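Local coordinates for protein glycerol dehydratase (Clostridium butyricum, PDB 1R9D) that probably catalyses the coenzyme B12-independent dehydration of glycerol as a member of the pyruvate formate-lyase-like family of glycyl radical enzymes, at residues S559-K564 with I606-N611; P600-D605 with S688-F693; G616-C621 with H692-N697. One frame throughout, in Å; residues are numbered along the deposited sequence.

In the fold
All three contacts lie on the same side of the chain's centre and centre on helix 607-624 or the loop leading into it. Interaction 1 packs the start of this helix against helix 553-569, with a buried valine pair and partly exposed charged groups. Interaction 2, about 10 Å away between centres, pairs two loops through a salt bridge and a light Phe-Leu contact; its Lys-689 also binds Asp-607 and Asp-610 of interaction 1. Interaction 3 is the most buried and wholly apolar, holding the later part of helix 607-624 against the loop that interaction 2 also uses; the two loop segments overlap at residues 692-693.

Interaction 1 (S559-K564 with I606-N611); sequences SLVAVK and IDEVDN
Val-561 of 559-564 meets Val-609 and Glu-608 of 606-611 with its two methyl groups, one on each residue. The apolar part is a valine pair: Val-561 CG1 lies 3.7 Å from Val-609 CG2, and the CB atoms of the same two residues are 4.0 Å apart, so the two branched side chains are in van der Waals contact. Val-561 has CG1 set between its backbone N and carbonyl carbon (chi1 78°), which turns CG2 to the other partner, and CG2 rests 3.8 Å from Glu-608 CG. There the valine and the glutamate chain run at about a right angle, methyl against methylene. The backbones come near as well, with Val-561 CA 5.5 Å from Val-609 CA. This is helix-helix packing: the axes of the two short segments pass 9.0 Å apart at 123°, and Ile-606 occupies the N-cap position of helix 607-624. The charged component is looser. Lys-564 reaches out on an extended chain that bends only at its last torsion (chi4 -66°), placing NZ 4.1 Å from Glu-608 OE2, beyond a salt bridge though probably still attractive. The stronger partner of Lys-564 NZ is Asp-569, with which it forms a salt bridge, whereas Glu-608 OE1 has a long, weak ion pair with Lys-565. Also on helix 553-569, Leu-560 packs on Phe-487 and Met-488 of helix 484-516.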
ATOM      1  N   SER A 559     -40.934  22.034  -4.673  1.00 25.81           N
ATOM      2  CA  SER A 559     -41.239  21.228  -5.852  1.00 25.64           C
ATOM      3  C   SER A 559     -42.132  20.041  -5.493  1.00 25.57           C
ATOM      4  O   SER A 559     -43.082  19.730  -6.208  1.00 25.75           O
ATOM      5  CB  SER A 559     -39.958  20.701  -6.510  1.00 25.51           C
ATOM      6  OG  SER A 559     -39.169  21.755  -7.037  1.00 25.99           O
ATOM      7  N   LEU A 560     -41.824  19.370  -4.388  1.00 24.99           N
ATOM      8  CA  LEU A 560     -42.622  18.217  -3.980  1.00 25.27           C
ATOM      9  C   LEU A 560     -44.061  18.592  -3.635  1.00 25.26           C
ATOM     10  O   LEU A 560     -44.993  17.894  -4.031  1.00 24.28           O
ATOM     11  CB  LEU A 560     -41.969  17.501  -2.790  1.00 26.41           C
ATOM     12  CG  LEU A 560     -40.665  16.755  -3.101  1.00 26.81           C
ATOM     13  CD1 LEU A 560     -40.114  16.108  -1.829  1.00 28.18           C
ATOM     14  CD2 LEU A 560     -40.922  15.703  -4.158  1.00 27.30           C
ATOM     15  N   VAL A 561     -44.255  19.689  -2.909  1.00 25.71           N
ATOM     16  CA  VAL A 561     -45.614  20.079  -2.552  1.00 26.80           C
ATOM     17  C   VAL A 561     -46.399  20.534  -3.779  1.00 27.81           C
ATOM     18  O   VAL A 561     -47.622  20.368  -3.839  1.00 28.18           O
ATOM     19  CB  VAL A 561     -45.645  21.193  -1.464  1.00 26.69           C
ATOM     20  CG1 VAL A 561     -45.346  22.557  -2.073  1.00 26.19           C
ATOM     21  CG2 VAL A 561     -47.016  21.190  -0.771  1.00 26.75           C
ATOM     22  N   ALA A 562     -45.702  21.096  -4.763  1.00 28.20           N
ATOM     23  CA  ALA A 562     -46.366  21.548  -5.980  1.00 28.58           C
ATOM     24  C   ALA A 562     -46.858  20.335  -6.767  1.00 29.54           C
ATOM     25  O   ALA A 562     -47.984  20.320  -7.266  1.00 29.55           O
ATOM     26  CB  ALA A 562     -45.414  22.380  -6.829  1.00 29.05           C
ATOM     27  N   VAL A 563     -46.012  19.314  -6.872  1.00 29.14           N
ATOM     28  CA  VAL A 563     -46.375  18.098  -7.590  1.00 29.49           C
ATOM     29  C   VAL A 563     -47.565  17.422  -6.908  1.00 31.25           C
ATOM     30  O   VAL A 563     -48.541  17.050  -7.562  1.00 32.17           O
ATOM     31  CB  VAL A 563     -45.177  17.108  -7.649  1.00 28.27           C
ATOM     32  CG1 VAL A 563     -45.635  15.745  -8.139  1.00 27.55           C
ATOM     33  CG2 VAL A 563     -44.107  17.653  -8.574  1.00 27.05           C
ATOM     34  N   LYS A 564     -47.485  17.284  -5.589  1.00 31.30           N
ATOM     35  CA  LYS A 564     -48.546  16.651  -4.816  1.00 32.35           C
ATOM     36  C   LYS A 564     -49.890  17.372  -4.898  1.00 33.13           C
ATOM     37  O   LYS A 564     -50.928  16.734  -5.073  1.00 33.29           O
ATOM     38  CB  LYS A 564     -48.134  16.540  -3.345  1.00 31.94           C
ATOM     39  CG  LYS A 564     -49.218  15.948  -2.453  1.00 34.03           C
ATOM     40  CD  LYS A 564     -48.809  15.954  -0.988  1.00 36.30           C
ATOM     41  CE  LYS A 564     -49.961  15.520  -0.094  1.00 38.45           C
ATOM     42  NZ  LYS A 564     -51.091  16.504  -0.119  1.00 40.02           N
ATOM     43  N   ILE A 606     -45.903  27.028   7.031  1.00 27.38           N
ATOM     44  CA  ILE A 606     -47.030  26.260   6.493  1.00 28.48           C
ATOM     45  C   ILE A 606     -46.617  24.790   6.553  1.00 29.32           C
ATOM     46  O   ILE A 606     -45.746  24.362   5.794  1.00 29.33           O
ATOM     47  CB  ILE A 606     -47.312  26.612   5.011  1.00 29.64           C
ATOM     48  CG1 ILE A 606     -47.675  28.090   4.871  1.00 30.56           C
ATOM     49  CG2 ILE A 606     -48.441  25.738   4.472  1.00 30.44           C
ATOM     50  CD1 ILE A 606     -47.881  28.523   3.425  1.00 31.59           C
ATOM     51  N   ASP A 607     -47.239  24.016   7.440  1.00 29.29           N
ATOM     52  CA  ASP A 607     -46.872  22.606   7.591  1.00 30.33           C
ATOM     53  C   ASP A 607     -46.913  21.745   6.335  1.00 29.96           C
ATOM     54  O   ASP A 607     -46.048  20.886   6.143  1.00 28.73           O
ATOM     55  CB  ASP A 607     -47.733  21.932   8.663  1.00 31.73           C
ATOM     56  CG  ASP A 607     -47.376  22.374  10.067  1.00 34.53           C
ATOM     57  OD1 ASP A 607     -46.213  22.773  10.299  1.00 35.25           O
ATOM     58  OD2 ASP A 607     -48.258  22.305  10.950  1.00 36.05           O
ATOM     59  N   GLU A 608     -47.912  21.959   5.487  1.00 30.30           N
ATOM     60  CA  GLU A 608     -48.049  21.163   4.273  1.00 31.41           C
ATOM     61  C   GLU A 608     -46.769  21.113   3.444  1.00 30.23           C
ATOM     62  O   GLU A 608     -46.355  20.044   2.993  1.00 30.34           O
ATOM     63  CB  GLU A 608     -49.204  21.688   3.417  1.00 34.31           C
ATOM     64  CG  GLU A 608     -49.398  20.921   2.120  1.00 38.76           C
ATOM     65  CD  GLU A 608     -50.684  21.294   1.410  1.00 41.75           C
ATOM     66  OE1 GLU A 608     -50.916  22.502   1.192  1.00 44.12           O
ATOM     67  OE2 GLU A 608     -51.462  20.376   1.068  1.00 43.96           O
ATOM     68  N   VAL A 609     -46.140  22.264   3.236  1.00 28.31           N
ATOM     69  CA  VAL A 609     -44.915  22.285   2.454  1.00 26.73           C
ATOM     70  C   VAL A 609     -43.682  22.055   3.332  1.00 25.60           C
ATOM     71  O   VAL A 609     -42.762  21.347   2.933  1.00 25.78           O
ATOM     72  CB  VAL A 609     -44.772  23.606   1.648  1.00 26.00           C
ATOM     73  CG1 VAL A 609     -44.858  24.813   2.575  1.00 24.03           C
ATOM     74  CG2 VAL A 609     -43.455  23.600   0.873  1.00 25.80           C
ATOM     75  N   ASP A 610     -43.671  22.629   4.530  1.00 24.89           N
ATOM     76  CA  ASP A 610     -42.531  22.453   5.422  1.00 25.30           C
ATOM     77  C   ASP A 610     -42.229  20.971   5.684  1.00 25.60           C
ATOM     78  O   ASP A 610     -41.065  20.571   5.720  1.00 23.93           O
ATOM     79  CB  ASP A 610     -42.764  23.184   6.749  1.00 24.45           C
ATOM     80  CG  ASP A 610     -42.820  24.695   6.586  1.00 24.47           C
ATOM     81  OD1 ASP A 610     -42.583  25.183   5.460  1.00 24.24           O
ATOM     82  OD2 ASP A 610     -43.097  25.390   7.584  1.00 25.38           O
ATOM     83  N   ASN A 611     -43.265  20.152   5.860  1.00 25.83           N
ATOM     84  CA  ASN A 611     -43.041  18.730   6.102  1.00 26.65           C
ATOM     85  C   ASN A 611     -42.510  17.978   4.883  1.00 26.34           C
ATOM     86  O   ASN A 611     -41.899  16.915   5.021  1.00 24.89           O
ATOM     87  CB  ASN A 611     -44.316  18.053   6.614  1.00 29.40           C
ATOM     88  CG  ASN A 611     -44.660  18.475   8.027  1.00 32.00           C
ATOM     89  OD1 ASN A 611     -43.770  18.700   8.848  1.00 33.83           O
ATOM     90  ND2 ASN A 611     -45.952  18.572   8.324  1.00 33.88           N
TER

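Interaction 2 (P600-D605 with S688-F693); sequences PKFGND and SKLDHF
Lys-689 and Asp-605 form a salt bridge in which Lys-689 NZ donates a 2.7 Å hydrogen bond to Asp-605 OD1. The ammonium meets this oxygen nearly along its C-O axis, and the lysine chain arrives at about a right angle to the aspartate side chain. Extended beyond CG, the lysine also carries CE to within 3.3 Å of Asp-605 OD1. Asp-607 and Asp-610 form salt bridges to the same NZ, so three carboxylates gather round one ammonium, which probably favours its charged state. The apolar contact is lighter. Phe-602 has its CG opposite the backbone N (chi1 177°), a setting that brings the ring tip close to Leu-690, and CZ stops 4.2 Å from Leu-690 CD1, with the methyl oblique to the ring. Within 600-605, Asn-604 ND2 bonds to Lys-601 O at 3.1 Å, from above the carbonyl plane, and the same ND2 also donates to Cys-675 O. Both segments are loops: 600-605 joins helix 590-597 to helix 607-624. The other, 688-693, follows helix 680-687 on the way to strand 702-705, while Phe-602 packs on Ala-554 of helix 553-569 and Ala-613 of helix 607-624.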
ATOM      1  N   PRO A 600     -48.015  26.508  -2.072  1.00 27.02           N
ATOM      2  CA  PRO A 600     -47.387  26.856  -0.785  1.00 27.32           C
ATOM      3  C   PRO A 600     -45.854  26.779  -0.826  1.00 25.84           C
ATOM      4  O   PRO A 600     -45.298  25.821  -1.352  1.00 25.72           O
ATOM      5  CB  PRO A 600     -47.976  25.827   0.184  1.00 27.85           C
ATOM      6  CG  PRO A 600     -49.289  25.466  -0.441  1.00 28.47           C
ATOM      7  CD  PRO A 600     -48.949  25.382  -1.909  1.00 27.63           C
ATOM      8  N   LYS A 601     -45.186  27.779  -0.252  1.00 25.73           N
ATOM      9  CA  LYS A 601     -43.723  27.824  -0.243  1.00 25.07           C
ATOM     10  C   LYS A 601     -43.092  27.688   1.145  1.00 24.80           C
ATOM     11  O   LYS A 601     -43.609  28.197   2.140  1.00 24.59           O
ATOM     12  CB  LYS A 601     -43.240  29.131  -0.890  1.00 25.30           C
ATOM     13  CG  LYS A 601     -43.579  29.267  -2.373  1.00 25.31           C
ATOM     14  CD  LYS A 601     -42.742  28.328  -3.232  1.00 26.35           C
ATOM     15  CE  LYS A 601     -43.125  28.400  -4.713  1.00 26.90           C
ATOM     16  NZ  LYS A 601     -44.428  27.721  -5.002  1.00 26.03           N
ATOM     17  N   PHE A 602     -41.959  26.995   1.187  1.00 24.27           N
ATOM     18  CA  PHE A 602     -41.196  26.772   2.410  1.00 24.41           C
ATOM     19  C   PHE A 602     -40.740  28.107   3.005  1.00 24.06           C
ATOM     20  O   PHE A 602     -40.315  29.006   2.279  1.00 24.60           O
ATOM     21  CB  PHE A 602     -39.980  25.902   2.063  1.00 24.41           C
ATOM     22  CG  PHE A 602     -39.054  25.634   3.213  1.00 24.57           C
ATOM     23  CD1 PHE A 602     -39.464  24.855   4.293  1.00 25.49           C
ATOM     24  CD2 PHE A 602     -37.742  26.112   3.188  1.00 25.16           C
ATOM     25  CE1 PHE A 602     -38.585  24.550   5.329  1.00 24.80           C
ATOM     26  CE2 PHE A 602     -36.848  25.811   4.223  1.00 25.06           C
ATOM     27  CZ  PHE A 602     -37.274  25.027   5.295  1.00 25.67           C
ATOM     28  N   GLY A 603     -40.832  28.240   4.326  1.00 23.91           N
ATOM     29  CA  GLY A 603     -40.397  29.471   4.967  1.00 24.07           C
ATOM     30  C   GLY A 603     -41.503  30.395   5.441  1.00 24.79           C
ATOM     31  O   GLY A 603     -41.233  31.537   5.817  1.00 25.10           O
ATOM     32  N   ASN A 604     -42.740  29.907   5.430  1.00 24.72           N
ATOM     33  CA  ASN A 604     -43.896  30.696   5.862  1.00 25.16           C
ATOM     34  C   ASN A 604     -44.671  30.011   6.985  1.00 25.66           C
ATOM     35  O   ASN A 604     -45.816  30.373   7.281  1.00 26.10           O
ATOM     36  CB  ASN A 604     -44.826  30.940   4.673  1.00 25.55           C
ATOM     37  CG  ASN A 604     -44.195  31.832   3.629  1.00 25.35           C
ATOM     38  OD1 ASN A 604     -44.069  33.041   3.826  1.00 26.74           O
ATOM     39  ND2 ASN A 604     -43.774  31.239   2.517  1.00 25.50           N
ATOM     40  N   ASP A 605     -44.035  29.021   7.602  1.00 26.03           N
ATOM     41  CA  ASP A 605     -44.626  28.258   8.699  1.00 26.99           C
ATOM     42  C   ASP A 605     -45.888  27.504   8.274  1.00 27.48           C
ATOM     43  O   ASP A 605     -46.829  27.359   9.057  1.00 27.70           O
ATOM     44  CB  ASP A 605     -44.938  29.188   9.883  1.00 28.48           C
ATOM     45  CG  ASP A 605     -44.992  28.447  11.216  1.00 30.67           C
ATOM     46  OD1 ASP A 605     -44.746  27.220  11.243  1.00 31.02           O
ATOM     47  OD2 ASP A 605     -45.274  29.102  12.248  1.00 31.67           O
ATOM     48  N   SER A 688     -36.872  25.208  11.330  1.00 23.05           N
ATOM     49  CA  SER A 688     -36.716  24.374  12.515  1.00 23.80           C
ATOM     50  C   SER A 688     -37.439  23.030  12.406  1.00 24.96           C
ATOM     51  O   SER A 688     -37.165  22.116  13.180  1.00 25.22           O
ATOM     52  CB  SER A 688     -37.195  25.124  13.767  1.00 25.23           C
ATOM     53  OG  SER A 688     -38.607  25.245  13.796  1.00 27.81           O
ATOM     54  N   LYS A 689     -38.341  22.894  11.438  1.00 24.36           N
ATOM     55  CA  LYS A 689     -39.081  21.642  11.276  1.00 24.72           C
ATOM     56  C   LYS A 689     -38.270  20.528  10.616  1.00 24.69           C
ATOM     57  O   LYS A 689     -38.644  19.355  10.685  1.00 25.22           O
ATOM     58  CB  LYS A 689     -40.365  21.891  10.485  1.00 24.39           C
ATOM     59  CG  LYS A 689     -41.355  22.803  11.203  1.00 24.90           C
ATOM     60  CD  LYS A 689     -42.453  23.257  10.261  1.00 25.32           C
ATOM     61  CE  LYS A 689     -43.381  24.256  10.939  1.00 26.53           C
ATOM     62  NZ  LYS A 689     -44.368  24.824   9.971  1.00 26.39           N
ATOM     63  N   LEU A 690     -37.167  20.889   9.967  1.00 24.03           N
ATOM     64  CA  LEU A 690     -36.311  19.895   9.328  1.00 23.00           C
ATOM     65  C   LEU A 690     -35.613  19.084  10.424  1.00 22.56           C
ATOM     66  O   LEU A 690     -35.566  19.508  11.579  1.00 23.31           O
ATOM     67  CB  LEU A 690     -35.251  20.588   8.469  1.00 23.93           C
ATOM     68  CG  LEU A 690     -35.736  21.613   7.444  1.00 23.47           C
ATOM     69  CD1 LEU A 690     -34.520  22.321   6.828  1.00 24.18           C
ATOM     70  CD2 LEU A 690     -36.574  20.924   6.375  1.00 24.99           C
ATOM     71  N   ASP A 691     -35.077  17.922  10.064  1.00 22.45           N
ATOM     72  CA  ASP A 691     -34.361  17.082  11.030  1.00 23.50           C
ATOM     73  C   ASP A 691     -32.892  17.519  11.068  1.00 23.75           C
ATOM     74  O   ASP A 691     -32.076  17.060  10.264  1.00 23.92           O
ATOM     75  CB  ASP A 691     -34.445  15.605  10.627  1.00 24.20           C
ATOM     76  CG  ASP A 691     -33.840  14.675  11.670  1.00 26.27           C
ATOM     77  OD1 ASP A 691     -33.046  15.150  12.509  1.00 25.55           O
ATOM     78  OD2 ASP A 691     -34.150  13.463  11.644  1.00 26.03           O
ATOM     79  N   HIS A 692     -32.563  18.411  11.996  1.00 23.20           N
ATOM     80  CA  HIS A 692     -31.196  18.915  12.130  1.00 24.12           C
ATOM     81  C   HIS A 692     -30.284  17.968  12.915  1.00 25.09           C
ATOM     82  O   HIS A 692     -29.076  18.200  13.011  1.00 26.75           O
ATOM     83  CB  HIS A 692     -31.219  20.282  12.813  1.00 24.63           C
ATOM     84  CG  HIS A 692     -31.871  21.355  11.996  1.00 26.47           C
ATOM     85  ND1 HIS A 692     -31.182  22.109  11.070  1.00 27.46           N
ATOM     86  CD2 HIS A 692     -33.150  21.802  11.969  1.00 26.91           C
ATOM     87  CE1 HIS A 692     -32.006  22.977  10.510  1.00 27.48           C
ATOM     88  NE2 HIS A 692     -33.207  22.813  11.038  1.00 27.94           N
ATOM     89  N   PHE A 693     -30.857  16.909  13.482  1.00 23.81           N
ATOM     90  CA  PHE A 693     -30.069  15.943  14.244  1.00 23.80           C
ATOM     91  C   PHE A 693     -29.385  14.926  13.332  1.00 23.57           C
ATOM     92  O   PHE A 693     -28.234  14.557  13.557  1.00 24.49           O
ATOM     93  CB  PHE A 693     -30.956  15.181  15.249  1.00 23.95           C
ATOM     94  CG  PHE A 693     -31.454  16.020  16.395  1.00 25.83           C
ATOM     95  CD1 PHE A 693     -32.558  16.854  16.243  1.00 27.32           C
ATOM     96  CD2 PHE A 693     -30.826  15.964  17.638  1.00 27.69           C
ATOM     97  CE1 PHE A 693     -33.034  17.618  17.312  1.00 27.74           C
ATOM     98  CE2 PHE A 693     -31.290  16.721  18.714  1.00 27.68           C
ATOM     99  CZ  PHE A 693     -32.398  17.550  18.552  1.00 28.83           C
TER

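Interaction 3 (G616-C621 with H692-N697); sequences GALVYC and HFIASN
Ile-694 has CG1 opposite its backbone N (chi1 -166°) and continues extended to CD1 (chi2 171°), while its CG2 branch sits between the backbone N and the carbonyl carbon; both methyls thereby face helix 607-624. On the helix, Cys-621 places SG opposite its own carbonyl carbon (chi1 -67°), and both its CB and its SG meet the isoleucine: Cys-621 CB is 3.9 Å from Ile-694 CD1 and equally far from Ile-694 CG2. Cys-621 SG lies 4.0 Å from Ile-694 CG2 and, more loosely, 4.4 Å from Ala-695 CB. Leu-618, one turn earlier, touches the same two methyls with a single branch, its CD2 being 3.9 Å from Ile-694 CG2 and 4.1 Å from Ile-694 CD1. The isoleucine thus bridges two residues three apart on the same helix. Across these side chains the contact is purely van der Waals. The loop backbone is held by other means: Asp-691 OD1 accepts bonds from the backbone N of both Phe-693 and Ile-694, the first closing an Asx turn, and Ile-694 O accepts from Arg-418. Ala-695 is the centre of an inverse gamma turn; two residues on, the amide of Asn-697 binds Gln-549 and the carbonyl of His-446. The arrangement is loop-on-helix packing that joins the pyruvate formate-lyase-like region of the chain to its glycine radical region.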
ATOM      1  N   GLY A 616     -38.241  15.409   2.072  1.00 25.22           N
ATOM      2  CA  GLY A 616     -37.393  15.414   0.891  1.00 25.70           C
ATOM      3  C   GLY A 616     -35.919  15.344   1.257  1.00 25.91           C
ATOM      4  O   GLY A 616     -35.144  14.608   0.634  1.00 25.44           O
ATOM      5  N   ALA A 617     -35.534  16.106   2.280  1.00 24.81           N
ATOM      6  CA  ALA A 617     -34.150  16.130   2.744  1.00 25.02           C
ATOM      7  C   ALA A 617     -33.798  14.827   3.452  1.00 24.91           C
ATOM      8  O   ALA A 617     -32.671  14.345   3.352  1.00 22.94           O
ATOM      9  CB  ALA A 617     -33.931  17.306   3.681  1.00 25.24           C
ATOM     10  N   LEU A 618     -34.766  14.263   4.171  1.00 24.08           N
ATOM     11  CA  LEU A 618     -34.547  13.013   4.889  1.00 24.28           C
ATOM     12  C   LEU A 618     -34.257  11.846   3.966  1.00 23.86           C
ATOM     13  O   LEU A 618     -33.535  10.925   4.343  1.00 24.29           O
ATOM     14  CB  LEU A 618     -35.754  12.684   5.775  1.00 24.82           C
ATOM     15  CG  LEU A 618     -35.728  13.340   7.158  1.00 25.69           C
ATOM     16  CD1 LEU A 618     -37.093  13.191   7.847  1.00 27.36           C
ATOM     17  CD2 LEU A 618     -34.626  12.694   7.997  1.00 25.84           C
ATOM     18  N   VAL A 619     -34.822  11.862   2.761  1.00 23.56           N
ATOM     19  CA  VAL A 619     -34.571  10.781   1.814  1.00 22.93           C
ATOM     20  C   VAL A 619     -33.073  10.776   1.495  1.00 23.96           C
ATOM     21  O   VAL A 619     -32.440   9.721   1.441  1.00 24.23           O
ATOM     22  CB  VAL A 619     -35.383  10.972   0.521  1.00 22.92           C
ATOM     23  CG1 VAL A 619     -34.970   9.942  -0.524  1.00 24.21           C
ATOM     24  CG2 VAL A 619     -36.877  10.831   0.838  1.00 24.24           C
ATOM     25  N   TYR A 620     -32.514  11.964   1.285  1.00 22.55           N
ATOM     26  CA  TYR A 620     -31.084  12.094   1.011  1.00 22.14           C
ATOM     27  C   TYR A 620     -30.284  11.641   2.239  1.00 22.13           C
ATOM     28  O   TYR A 620     -29.369  10.822   2.141  1.00 22.54           O
ATOM     29  CB  TYR A 620     -30.743  13.553   0.705  1.00 22.04           C
ATOM     30  CG  TYR A 620     -29.255  13.832   0.679  1.00 22.11           C
ATOM     31  CD1 TYR A 620     -28.463  13.391  -0.382  1.00 22.54           C
ATOM     32  CD2 TYR A 620     -28.639  14.504   1.730  1.00 21.60           C
ATOM     33  CE1 TYR A 620     -27.089  13.613  -0.397  1.00 24.17           C
ATOM     34  CE2 TYR A 620     -27.255  14.733   1.728  1.00 23.21           C
ATOM     35  CZ  TYR A 620     -26.491  14.283   0.659  1.00 22.88           C
ATOM     36  OH  TYR A 620     -25.130  14.511   0.635  1.00 23.88           O
ATOM     37  N   CYS A 621     -30.645  12.174   3.400  1.00 22.55           N
ATOM     38  CA  CYS A 621     -29.936  11.849   4.634  1.00 23.96           C
ATOM     39  C   CYS A 621     -29.929  10.356   4.974  1.00 22.94           C
ATOM     40  O   CYS A 621     -28.903   9.822   5.401  1.00 22.47           O
ATOM     41  CB  CYS A 621     -30.515  12.662   5.798  1.00 23.99           C
ATOM     42  SG  CYS A 621     -30.223  14.474   5.678  1.00 31.72           S
ATOM     43  N   HIS A 692     -32.563  18.411  11.996  1.00 23.20           N
ATOM     44  CA  HIS A 692     -31.196  18.915  12.130  1.00 24.12           C
ATOM     45  C   HIS A 692     -30.284  17.968  12.915  1.00 25.09           C
ATOM     46  O   HIS A 692     -29.076  18.200  13.011  1.00 26.75           O
ATOM     47  CB  HIS A 692     -31.219  20.282  12.813  1.00 24.63           C
ATOM     48  CG  HIS A 692     -31.871  21.355  11.996  1.00 26.47           C
ATOM     49  ND1 HIS A 692     -31.182  22.109  11.070  1.00 27.46           N
ATOM     50  CD2 HIS A 692     -33.150  21.802  11.969  1.00 26.91           C
ATOM     51  CE1 HIS A 692     -32.006  22.977  10.510  1.00 27.48           C
ATOM     52  NE2 HIS A 692     -33.207  22.813  11.038  1.00 27.94           N
ATOM     53  N   PHE A 693     -30.857  16.909  13.482  1.00 23.81           N
ATOM     54  CA  PHE A 693     -30.069  15.943  14.244  1.00 23.80           C
ATOM     55  C   PHE A 693     -29.385  14.926  13.332  1.00 23.57           C
ATOM     56  O   PHE A 693     -28.234  14.557  13.557  1.00 24.49           O
ATOM     57  CB  PHE A 693     -30.956  15.181  15.249  1.00 23.95           C
ATOM     58  CG  PHE A 693     -31.454  16.020  16.395  1.00 25.83           C
ATOM     59  CD1 PHE A 693     -32.558  16.854  16.243  1.00 27.32           C
ATOM     60  CD2 PHE A 693     -30.826  15.964  17.638  1.00 27.69           C
ATOM     61  CE1 PHE A 693     -33.034  17.618  17.312  1.00 27.74           C
ATOM     62  CE2 PHE A 693     -31.290  16.721  18.714  1.00 27.68           C
ATOM     63  CZ  PHE A 693     -32.398  17.550  18.552  1.00 28.83           C
ATOM     64  N   ILE A 694     -30.100  14.467  12.308  1.00 23.72           N
ATOM     65  CA  ILE A 694     -29.550  13.468  11.392  1.00 23.90           C
ATOM     66  C   ILE A 694     -28.468  14.064  10.492  1.00 24.28           C
ATOM     67  O   ILE A 694     -27.515  13.378  10.121  1.00 23.71           O
ATOM     68  CB  ILE A 694     -30.667  12.833  10.524  1.00 24.39           C
ATOM     69  CG1 ILE A 694     -30.135  11.570   9.842  1.00 25.09           C
ATOM     70  CG2 ILE A 694     -31.167  13.828   9.485  1.00 23.00           C
ATOM     71  CD1 ILE A 694     -31.204  10.744   9.142  1.00 28.26           C
ATOM     72  N   ALA A 695     -28.622  15.340  10.148  1.00 23.61           N
ATOM     73  CA  ALA A 695     -27.644  16.039   9.315  1.00 25.10           C
ATOM     74  C   ALA A 695     -26.534  16.549  10.229  1.00 24.42           C
ATOM     75  O   ALA A 695     -26.289  17.754  10.322  1.00 26.68           O
ATOM     76  CB  ALA A 695     -28.312  17.210   8.594  1.00 24.44           C
ATOM     77  N   SER A 696     -25.860  15.612  10.891  1.00 24.17           N
ATOM     78  CA  SER A 696     -24.797  15.918  11.837  1.00 23.48           C
ATOM     79  C   SER A 696     -23.524  16.510  11.243  1.00 23.81           C
ATOM     80  O   SER A 696     -22.627  16.911  11.982  1.00 23.56           O
ATOM     81  CB  SER A 696     -24.464  14.667  12.660  1.00 23.03           C
ATOM     82  OG  SER A 696     -24.336  13.532  11.825  1.00 23.06           O
ATOM     83  N   ASN A 697     -23.429  16.563   9.920  1.00 22.76           N
ATOM     84  CA  ASN A 697     -22.260  17.179   9.319  1.00 22.86           C
ATOM     85  C   ASN A 697     -22.572  18.668   9.199  1.00 23.92           C
ATOM     86  O   ASN A 697     -21.766  19.449   8.694  1.00 24.37           O
ATOM     87  CB  ASN A 697     -21.941  16.581   7.951  1.00 21.67           C
ATOM     88  CG  ASN A 697     -20.529  16.907   7.501  1.00 23.02           C
ATOM     89  OD1 ASN A 697     -19.582  16.763   8.276  1.00 22.78           O
ATOM     90  ND2 ASN A 697     -20.377  17.342   6.250  1.00 21.48           N
TER